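Local structure of N-acetylmuramoyl-l-alanine amidase (Bartonella henselae, 3NE8) at residues A[25-28]-A[29-32]; A[196-199]-A[200-203]. The protein probably cleaves the amide bond between N-acetylmuramic acid and L-alanine in cell-wall peptidoglycan, as a zinc-dependent amidase that takes part in cell division. All blocks are in the same frame, centred on the assembly; numbering follows the deposited sequence. Where two conformers were deposited one is given.

Contact 1 (A[25-28]-A[29-32]); sequences GILE and KDVT. With ZN (zinc ion), chain B.
Leu27 and Val31 meet through the backbone at the N-terminus of helix 28-45, in the alpha/beta fold of this zinc-dependent amidase, built on a mixed six-stranded sheet. Leu27 holds the N-cap position, and its carbonyl O takes two N-H groups: Val31 N at 3.1 Å, in the carbonyl plane, and Asp30 N at 2.9 Å, well above that plane and with a more bent N-H. A water bridges the first turn, accepting from Leu27 N and donating to Asp30 OD2 at 2.7 Å, while the Asp30 carboxylate runs alongside the Leu27 side chain, OD2 nearest CB. Ile26 crosses Val31 at about a right angle, and its CD1 presses on Val31 CG2 at 3.5 Å, tight for two methyls. Lys29 stretches out beside Leu27, its CE against CD1, and carries NZ to a salt bridge with Asp58 and a hydrogen bond to Gly15 O. One turn on, Thr32 N reaches Glu28 O at 2.8 Å, and Thr32 CG2 leans on Glu28 CG; the Thr32 hydroxyl bonds to Gly12 O. Glu28 is fully extended, with CG anti to the backbone N (chi1 -179°), which carries its carboxylate to the metal site it shares with His13, His82, Asp84 and Glu115. Ala20 N holds OE1 and Ala83 N bonds to OE2, the oxygen that binds zinc at 2.2 Å.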
ATOM      1  N   GLY A  25     -28.081 -25.717  10.738  1.00 14.90           N
ATOM      2  CA  GLY A  25     -27.154 -26.728  11.207  1.00 14.35           C
ATOM      3  C   GLY A  25     -25.765 -26.613  10.609  1.00 13.82           C
ATOM      4  O   GLY A  25     -24.836 -27.293  11.045  1.00 14.20           O
ATOM      5  N   ILE A  26     -25.614 -25.759   9.604  1.00 13.09           N
ATOM      6  CA  ILE A  26     -24.314 -25.599   8.968  1.00 13.34           C
ATOM      7  C   ILE A  26     -23.263 -25.110   9.977  1.00 12.45           C
ATOM      8  O   ILE A  26     -23.542 -24.234  10.805  1.00 14.23           O
ATOM      9  CB  ILE A  26     -24.406 -24.657   7.748  1.00 13.54           C
ATOM     10  CG1 ILE A  26     -23.110 -24.700   6.932  1.00 14.53           C
ATOM     11  CG2 ILE A  26     -24.754 -23.235   8.188  1.00 14.59           C
ATOM     12  CD1 ILE A  26     -23.258 -24.076   5.559  1.00 22.54           C
ATOM     13  N   LEU A  27     -22.058 -25.676   9.900  1.00 11.84           N
ATOM     14  CA  LEU A  27     -20.986 -25.352  10.840  1.00 11.60           C
ATOM     15  C   LEU A  27     -19.903 -24.492  10.214  1.00 10.14           C
ATOM     16  O   LEU A  27     -19.457 -24.746   9.088  1.00 10.61           O
ATOM     17  CB  LEU A  27     -20.326 -26.630  11.362  1.00 12.36           C
ATOM     18  CG  LEU A  27     -21.174 -27.547  12.242  1.00 13.61           C
ATOM     19  CD1 LEU A  27     -20.366 -28.772  12.645  1.00 15.75           C
ATOM     20  CD2 LEU A  27     -21.636 -26.787  13.469  1.00 16.32           C
ATOM     21  N   GLU A  28     -19.454 -23.502  10.976  1.00  9.95           N
ATOM     22  CA  GLU A  28     -18.369 -22.641  10.547  1.00  9.26           C
ATOM     23  C   GLU A  28     -17.162 -23.442  10.055  1.00  9.54           C
ATOM     24  O   GLU A  28     -16.599 -23.118   9.010  1.00  9.40           O
ATOM     25  CB  GLU A  28     -17.964 -21.700  11.681  1.00  9.53           C
ATOM     26  CG  GLU A  28     -16.857 -20.746  11.297  1.00  9.66           C
ATOM     27  CD  GLU A  28     -16.455 -19.836  12.425  1.00 10.54           C
ATOM     28  OE1 GLU A  28     -16.942 -20.015  13.564  1.00 11.43           O
ATOM     29  OE2 GLU A  28     -15.620 -18.945  12.164  1.00  9.96           O
ATOM     30  N   LYS A  29     -16.775 -24.496  10.771  1.00  8.98           N
ATOM     31  CA  LYS A  29     -15.575 -25.228  10.375  1.00  9.38           C
ATOM     32  C   LYS A  29     -15.699 -25.816   8.975  1.00  8.98           C
ATOM     33  O   LYS A  29     -14.692 -25.991   8.285  1.00  9.72           O
ATOM     34  CB  LYS A  29     -15.229 -26.332  11.385  1.00  9.66           C
ATOM     35  CG  LYS A  29     -16.207 -27.499  11.440  1.00 10.21           C
ATOM     36  CD  LYS A  29     -15.585 -28.691  12.151  1.00 10.79           C
ATOM     37  CE  LYS A  29     -16.562 -29.848  12.296  1.00 12.03           C
ATOM     38  NZ  LYS A  29     -15.869 -31.048  12.865  1.00 11.98           N
ATOM     39  N   ASP A  30     -16.918 -26.143   8.564  1.00  9.45           N
ATOM     40  CA  ASP A  30     -17.117 -26.685   7.223  1.00  9.48           C
ATOM     41  C   ASP A  30     -17.169 -25.595   6.159  1.00  9.48           C
ATOM     42  O   ASP A  30     -16.642 -25.760   5.061  1.00 10.14           O
ATOM     43  CB  ASP A  30     -18.375 -27.556   7.169  1.00 11.48           C
ATOM     44  CG  ASP A  30     -18.278 -28.791   8.069  1.00 13.47           C
ATOM     45  OD1 ASP A  30     -17.179 -29.363   8.197  1.00 15.27           O
ATOM     46  OD2 ASP A  30     -19.310 -29.174   8.657  1.00 18.21           O
ATOM     47  N   VAL A  31     -17.797 -24.475   6.490  1.00  9.38           N
ATOM     48  CA  VAL A  31     -17.856 -23.336   5.589  1.00  9.52           C
ATOM     49  C   VAL A  31     -16.453 -22.788   5.322  1.00  8.74           C
ATOM     50  O   VAL A  31     -16.119 -22.447   4.184  1.00  9.30           O
ATOM     51  CB  VAL A  31     -18.740 -22.202   6.182  1.00 10.51           C
ATOM     52  CG1 VAL A  31     -18.603 -20.907   5.372  1.00 14.65           C
ATOM     53  CG2 VAL A  31     -20.191 -22.643   6.265  1.00 15.61           C
ATOM     54  N   THR A  32     -15.645 -22.667   6.366  1.00  8.24           N
ATOM     55  CA  THR A  32     -14.333 -22.058   6.169  1.00  8.54           C
ATOM     56  C   THR A  32     -13.423 -22.953   5.309  1.00  7.97           C
ATOM     57  O   THR A  32     -12.663 -22.441   4.488  1.00  8.63           O
ATOM     58  CB  THR A  32     -13.634 -21.746   7.496  1.00  8.00           C
ATOM     59  OG1 THR A  32     -13.398 -22.979   8.196  1.00  8.83           O
ATOM     60  CG2 THR A  32     -14.465 -20.779   8.351  1.00 10.45           C
TER
HETATM   61 ZN    ZN B   1     -14.250 -18.170  13.722  0.71  8.97          ZN
HETATM   62  O   HOH W   1     -21.740 -28.110   8.333  1.00 16.08           O

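Contact 2 (A[196-199]-A[200-203]); sequences NKED and EKLL
Glu200 and Asn196 are joined one turn apart, Glu200 N donating to Asn196 O at 3.0 Å. The Glu200 CB rests on two carbonyl oxygens of the preceding turn, 3.6 Å from Lys197 O and slightly farther from Asn196 O. CG lies anti to the backbone N (chi1 -177°), and the chain stays extended to CD, carrying the carboxylate clear of the helix backbone. At the tip OE1 accepts from a water at 2.7 Å, which in turn accepts from Lys197 NZ, so the opposite charges are linked through water while NZ and OE1 stay 4.9 Å apart. OE1 also takes Val23 N, and OE2 pairs with the hydroxyl of Thr24, tying this helix to the 23-24 loop. The short helix 197-203 opens with an Asn N-cap: Asn196 OD1 receives Asp199 N at 2.9 Å on a lone pair, with a nearly straight N-H, and ND2 bonds to His89 O. The Asp199 carboxylate is taken up by the protein around it, OD1 in a salt bridge with Arg92 and OD2 by the amides of Tyr193 and Gly93, which probably offsets the charge of this buried residue. Leu202 CD1 passes obliquely by Asp199 OD1 at 4.2 Å. In the last turn Leu203 N donates to Asp199 O at 2.8 Å, nearly in line with the carbonyl bond.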
ATOM      1  N   ASN A 196     -26.215 -14.050  11.716  1.00 14.81           N
ATOM      2  CA  ASN A 196     -27.198 -13.329  10.914  1.00 14.76           C
ATOM      3  C   ASN A 196     -27.815 -14.240   9.860  1.00 14.08           C
ATOM      4  O   ASN A 196     -27.101 -14.916   9.119  1.00 14.88           O
ATOM      5  CB  ASN A 196     -26.543 -12.124  10.240  1.00 16.54           C
ATOM      6  CG  ASN A 196     -27.508 -11.361   9.374  1.00 16.36           C
ATOM      7  OD1 ASN A 196     -27.684 -11.668   8.195  1.00 17.47           O
ATOM      8  ND2 ASN A 196     -28.171 -10.367   9.965  1.00 16.50           N
ATOM      9  N   LYS A 197     -29.144 -14.256   9.798  1.00 16.64           N
ATOM     10  CA  LYS A 197     -29.861 -15.209   8.956  1.00 18.35           C
ATOM     11  C   LYS A 197     -29.637 -14.985   7.473  1.00 16.88           C
ATOM     12  O   LYS A 197     -29.612 -15.943   6.698  1.00 17.36           O
ATOM     13  CB  LYS A 197     -31.359 -15.147   9.250  1.00 20.76           C
ATOM     14  CG  LYS A 197     -31.695 -15.486  10.675  1.00 22.59           C
ATOM     15  CD  LYS A 197     -31.646 -16.982  10.891  1.00 22.61           C
ATOM     16  CE  LYS A 197     -31.794 -17.333  12.356  1.00 27.55           C
ATOM     17  NZ  LYS A 197     -30.553 -16.989  13.106  1.00 27.23           N
ATOM     18  N   GLU A 198     -29.495 -13.726   7.073  1.00 16.55           N
ATOM     19  CA  GLU A 198     -29.248 -13.407   5.677  1.00 16.88           C
ATOM     20  C   GLU A 198     -27.838 -13.824   5.267  1.00 15.53           C
ATOM     21  O   GLU A 198     -27.637 -14.391   4.189  1.00 16.82           O
ATOM     22  CB  GLU A 198     -29.488 -11.921   5.405  1.00 18.07           C
ATOM     23  CG  GLU A 198     -30.943 -11.507   5.547  1.00 28.20           C
ATOM     24  CD  GLU A 198     -31.856 -12.281   4.618  1.00 38.32           C
ATOM     25  OE1 GLU A 198     -31.460 -12.543   3.461  1.00 39.18           O
ATOM     26  OE2 GLU A 198     -32.977 -12.624   5.047  1.00 41.70           O
ATOM     27  N   ASP A 199     -26.852 -13.551   6.118  1.00 15.92           N
ATOM     28  CA  ASP A 199     -25.500 -14.024   5.834  1.00 13.84           C
ATOM     29  C   ASP A 199     -25.458 -15.548   5.740  1.00 12.96           C
ATOM     30  O   ASP A 199     -24.750 -16.095   4.897  1.00 14.32           O
ATOM     31  CB  ASP A 199     -24.490 -13.527   6.876  1.00 13.97           C
ATOM     32  CG  ASP A 199     -23.979 -12.126   6.579  1.00 13.96           C
ATOM     33  OD1 ASP A 199     -24.553 -11.438   5.701  1.00 18.11           O
ATOM     34  OD2 ASP A 199     -23.008 -11.702   7.232  1.00 13.89           O
ATOM     35  N   GLU A 200     -26.193 -16.241   6.605  1.00 13.42           N
ATOM     36  CA  GLU A 200     -26.217 -17.694   6.542  1.00 13.14           C
ATOM     37  C   GLU A 200     -26.660 -18.170   5.156  1.00 15.59           C
ATOM     38  O   GLU A 200     -26.102 -19.128   4.619  1.00 14.94           O
ATOM     39  CB  GLU A 200     -27.098 -18.288   7.642  1.00 13.98           C
ATOM     40  CG  GLU A 200     -27.089 -19.814   7.632  1.00 14.36           C
ATOM     41  CD  GLU A 200     -27.825 -20.423   8.797  1.00 15.11           C
ATOM     42  OE1 GLU A 200     -28.189 -19.693   9.738  1.00 19.16           O
ATOM     43  OE2 GLU A 200     -28.039 -21.654   8.776  1.00 16.63           O
ATOM     44  N   LYS A 201     -27.647 -17.498   4.567  1.00 15.97           N
ATOM     45  CA  LYS A 201     -28.119 -17.872   3.229  1.00 17.32           C
ATOM     46  C   LYS A 201     -27.057 -17.663   2.150  1.00 16.68           C
ATOM     47  O   LYS A 201     -26.950 -18.465   1.220  1.00 20.26           O
ATOM     48  CB  LYS A 201     -29.409 -17.131   2.862  1.00 20.50           C
ATOM     49  CG  LYS A 201     -30.639 -17.653   3.579  1.00 24.63           C
ATOM     50  CD  LYS A 201     -31.895 -16.908   3.140  1.00 32.58           C
ATOM     51  CE  LYS A 201     -33.141 -17.529   3.750  1.00 43.40           C
ATOM     52  NZ  LYS A 201     -34.395 -16.868   3.282  1.00 50.97           N
ATOM     53  N   LEU A 202     -26.267 -16.601   2.267  1.00 15.95           N
ATOM     54  CA  LEU A 202     -25.145 -16.397   1.355  1.00 16.48           C
ATOM     55  C   LEU A 202     -24.073 -17.448   1.575  1.00 16.66           C
ATOM     56  O   LEU A 202     -23.547 -18.036   0.626  1.00 16.05           O
ATOM     57  CB  LEU A 202     -24.525 -15.016   1.570  1.00 16.70           C
ATOM     58  CG  LEU A 202     -25.441 -13.823   1.310  1.00 18.23           C
ATOM     59  CD1 LEU A 202     -24.745 -12.525   1.670  1.00 17.53           C
ATOM     60  CD2 LEU A 202     -25.896 -13.800  -0.147  1.00 21.50           C
ATOM     61  N   LEU A 203     -23.755 -17.688   2.842  1.00 14.63           N
ATOM     62  CA  LEU A 203     -22.669 -18.593   3.221  0.51 15.87           C
ATOM     63  C   LEU A 203     -22.883 -20.015   2.725  1.00 14.85           C
ATOM     64  O   LEU A 203     -21.920 -20.749   2.479  1.00 16.58           O
ATOM     65  CB  LEU A 203     -22.494 -18.600   4.742  0.51 15.48           C
ATOM     66  CG  LEU A 203     -21.931 -17.319   5.356  0.51 17.78           C
ATOM     67  CD1 LEU A 203     -22.099 -17.321   6.866  0.51 19.60           C
ATOM     68  CD2 LEU A 203     -20.474 -17.140   4.968  0.51 17.40           C
TER
HETATM   69  O   HOH W   2     -28.252 -17.457  11.204  1.00 19.01           O

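How the contacts relate
Both contacts include a helix N-cap: contact 1 the start of helix 28-45, contact 2 the cap and the whole of helix 197-203, with centres about 12 Å apart on the same side of the chain's centre. They touch through Ile26 CG2, 3.7 Å from Glu200 OE2, and, less certainly because Leu203 has a second conformer, through Val31 and Leu203. Ile191 adds to this seam, since both Val31 and Leu203 pack on it. Contact 1 supplies a zinc ligand directly, whereas contact 2 has none: the Leu203 side chain, in the conformer given, lies about 10 Å from the metal. The Glu200 carboxylate thus reaches the chain just before contact 1.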